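Local coordinates for nucleocapsid protein (Schmallenberg virus, PDB 4JNG) that encapsidates the viral RNA genome, shielding it from nucleases and forming the helical template used for transcription and replication, at residues Lys56-Ser61 with Pro79-Asn84. Sequence-based numbering, arbitrary orientation.
Sequences KTAQPS and PQYVSN. With nucleotides of chain A.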
# COMPACT_ATOMS: atom_id res chain seq x y z
N LYS B 56 -6.22 -8.64 12.63
CA LYS B 56 -6.65 -7.40 13.27
C LYS B 56 -6.90 -7.56 14.78
O LYS B 56 -7.32 -6.60 15.45
CB LYS B 56 -7.88 -6.82 12.55
CG LYS B 56 -9.25 -7.27 13.08
CD LYS B 56 -10.36 -6.89 12.11
CE LYS B 56 -11.61 -6.40 12.83
NZ LYS B 56 -12.16 -7.42 13.76
N THR B 57 -6.62 -8.74 15.33
CA THR B 57 -6.92 -9.02 16.73
C THR B 57 -5.66 -9.04 17.58
O THR B 57 -4.71 -9.76 17.28
CB THR B 57 -7.68 -10.34 16.88
OG1 THR B 57 -8.88 -10.28 16.10
CG2 THR B 57 -8.04 -10.60 18.32
N ALA B 58 -5.67 -8.27 18.67
CA ALA B 58 -4.48 -8.03 19.48
C ALA B 58 -4.49 -8.83 20.78
O ALA B 58 -4.33 -8.27 21.86
CB ALA B 58 -4.33 -6.54 19.76
N GLN B 59 -4.69 -10.14 20.66
CA GLN B 59 -4.29 -11.06 21.72
C GLN B 59 -3.44 -12.15 21.10
O GLN B 59 -3.77 -12.66 20.03
CB GLN B 59 -5.47 -11.66 22.49
CG GLN B 59 -6.66 -12.07 21.64
CD GLN B 59 -7.67 -10.95 21.49
OE1 GLN B 59 -7.31 -9.78 21.45
NE2 GLN B 59 -8.95 -11.32 21.40
N PRO B 60 -2.34 -12.52 21.77
CA PRO B 60 -1.42 -13.49 21.21
C PRO B 60 -2.00 -14.90 21.09
O PRO B 60 -1.37 -15.74 20.44
CB PRO B 60 -0.25 -13.47 22.20
CG PRO B 60 -0.87 -13.03 23.48
CD PRO B 60 -1.86 -11.99 23.06
N SER B 61 -3.15 -15.17 21.71
CA SER B 61 -3.87 -16.42 21.47
C SER B 61 -5.39 -16.23 21.57
O SER B 61 -5.88 -15.41 22.35
CB SER B 61 -3.36 -17.53 22.40
OG SER B 61 -4.06 -17.58 23.63
N PRO B 79 0.48 -8.09 13.20
CA PRO B 79 1.86 -7.72 12.84
C PRO B 79 2.86 -7.85 13.99
O PRO B 79 3.91 -8.48 13.83
CB PRO B 79 1.74 -6.25 12.41
CG PRO B 79 0.29 -6.04 12.07
CD PRO B 79 -0.51 -7.22 12.54
N GLN B 80 2.52 -7.28 15.13
CA GLN B 80 3.37 -7.30 16.32
C GLN B 80 3.79 -8.72 16.75
O GLN B 80 4.90 -8.91 17.26
CB GLN B 80 2.64 -6.61 17.47
CG GLN B 80 3.42 -6.46 18.77
CD GLN B 80 2.63 -5.73 19.84
OE1 GLN B 80 1.77 -4.91 19.54
NE2 GLN B 80 2.93 -6.02 21.10
N TYR B 81 2.92 -9.70 16.52
CA TYR B 81 3.13 -11.06 16.99
C TYR B 81 3.86 -11.96 15.99
O TYR B 81 4.20 -13.11 16.31
CB TYR B 81 1.78 -11.70 17.37
CG TYR B 81 0.96 -10.92 18.39
CD1 TYR B 81 1.57 -10.06 19.32
CD2 TYR B 81 -0.42 -11.06 18.45
CE1 TYR B 81 0.82 -9.35 20.24
CE2 TYR B 81 -1.18 -10.36 19.36
CZ TYR B 81 -0.57 -9.51 20.26
OH TYR B 81 -1.34 -8.82 21.17
N VAL B 82 4.14 -11.46 14.79
CA VAL B 82 4.71 -12.30 13.72
C VAL B 82 5.97 -13.07 14.15
O VAL B 82 6.24 -14.14 13.61
CB VAL B 82 4.97 -11.50 12.42
CG1 VAL B 82 5.79 -12.31 11.42
CG2 VAL B 82 3.67 -11.07 11.78
N SER B 83 6.74 -12.55 15.11
CA SER B 83 7.92 -13.29 15.58
C SER B 83 7.78 -13.93 16.98
O SER B 83 8.77 -14.44 17.51
CB SER B 83 9.18 -12.42 15.48
OG SER B 83 9.11 -11.26 16.28
N ASN B 84 6.58 -13.95 17.55
CA ASN B 84 6.35 -14.72 18.80
C ASN B 84 6.66 -16.20 18.60
O ASN B 84 6.36 -16.75 17.54
CB ASN B 84 4.90 -14.58 19.27
CG ASN B 84 4.58 -13.20 19.82
OD1 ASN B 84 5.41 -12.29 19.80
ND2 ASN B 84 3.35 -13.04 20.31
P U A 24 5.48 -22.99 11.49
OP1 U A 24 4.17 -23.65 11.83
OP2 U A 24 6.04 -23.14 10.13
O5' U A 24 5.35 -21.43 11.78
C5' U A 24 5.04 -20.93 13.09
C4' U A 24 5.20 -19.43 13.10
O4' U A 24 6.61 -19.08 13.07
C3' U A 24 4.62 -18.69 11.91
O3' U A 24 3.22 -18.47 12.04
C2' U A 24 5.41 -17.39 11.93
O2' U A 24 5.01 -16.45 12.91
C1' U A 24 6.80 -17.91 12.30
N1 U A 24 7.64 -18.24 11.14
C2 U A 24 8.27 -17.19 10.48
O2 U A 24 8.14 -16.03 10.82
N3 U A 24 9.05 -17.56 9.41
C4 U A 24 9.26 -18.84 8.94
O4 U A 24 9.99 -19.01 7.97
C5 U A 24 8.58 -19.87 9.67
C6 U A 24 7.81 -19.54 10.71
P U A 25 2.24 -18.59 10.78
OP1 U A 25 0.85 -18.61 11.28
OP2 U A 25 2.73 -19.67 9.89
O5' U A 25 2.44 -17.18 10.06
C5' U A 25 2.13 -15.97 10.75
C4' U A 25 2.75 -14.81 10.02
O4' U A 25 4.18 -15.01 9.93
C3' U A 25 2.30 -14.64 8.58
O3' U A 25 1.05 -13.95 8.56
C2' U A 25 3.46 -13.86 7.97
O2' U A 25 3.35 -12.48 8.21
C1' U A 25 4.66 -14.43 8.73
N1 U A 25 5.48 -15.42 8.01
C2 U A 25 6.53 -14.94 7.24
O2 U A 25 6.77 -13.75 7.13
N3 U A 25 7.27 -15.91 6.61
C4 U A 25 7.09 -17.27 6.67
O4 U A 25 7.84 -18.01 6.04
C5 U A 25 5.99 -17.69 7.49
C6 U A 25 5.24 -16.77 8.12
O HOH W 1 1.28 -15.22 19.52
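The ring of Tyr-81 carries Pro-60 over one face, with CB 4.3 Å above the plane and near the ring centre, and meets the backbone of Ala-58 and Gln-59 at its edge, where Ala-58 C and Gln-59 N lie in plane. The setting is a type I beta turn, Tyr-81 to Asn-84, closed by the bond from Asn-84 N to Tyr-81 O; it begins within the short 3-10 segment that starts at Pro-79 and packs on the loop that leads from helix 47-56 into the two-stranded antiparallel hairpin. With chi1 at -55°, CG anti to the carbonyl carbon, the ring points across to that loop. A tyrosine suits the place because its ring gives a face to Pro-60 while its rim runs up to the backbone: Tyr-81 CE2 comes within 3.4 Å of Pro-60 N, and Tyr-81 OH stands 3.1 Å from Ala-58 O. Proline offers an apolar ring in return, its CD 4.0 Å from Tyr-81 CZ, while the short side chain of Ala-58 puts only a methyl, CB, beside Tyr-81 OH (4.0 Å). Phe-78 meets the tyrosine ring at about 50°, and backbone hydrogen bonds between Pro-60 and Asn-75 join the loop to the residue just after strand 69-74. Lys-49 of the third subunit donates to Gln-80 O and packs on Ser-83, so this segment also lies at a subunit contact. The turn itself touches the RNA: Val-82 O accepts a 2.7 Å hydrogen bond from O2' of U24 of chain A, and Val-82 CG1 sits 3.5 Å from O4' of U25 of chain A. Asn-84 suits the end of the turn because its amide can donate: ND2 gives a hydrogen bond to a water 3.1 Å away, which in turn probably donates to Pro-60 O.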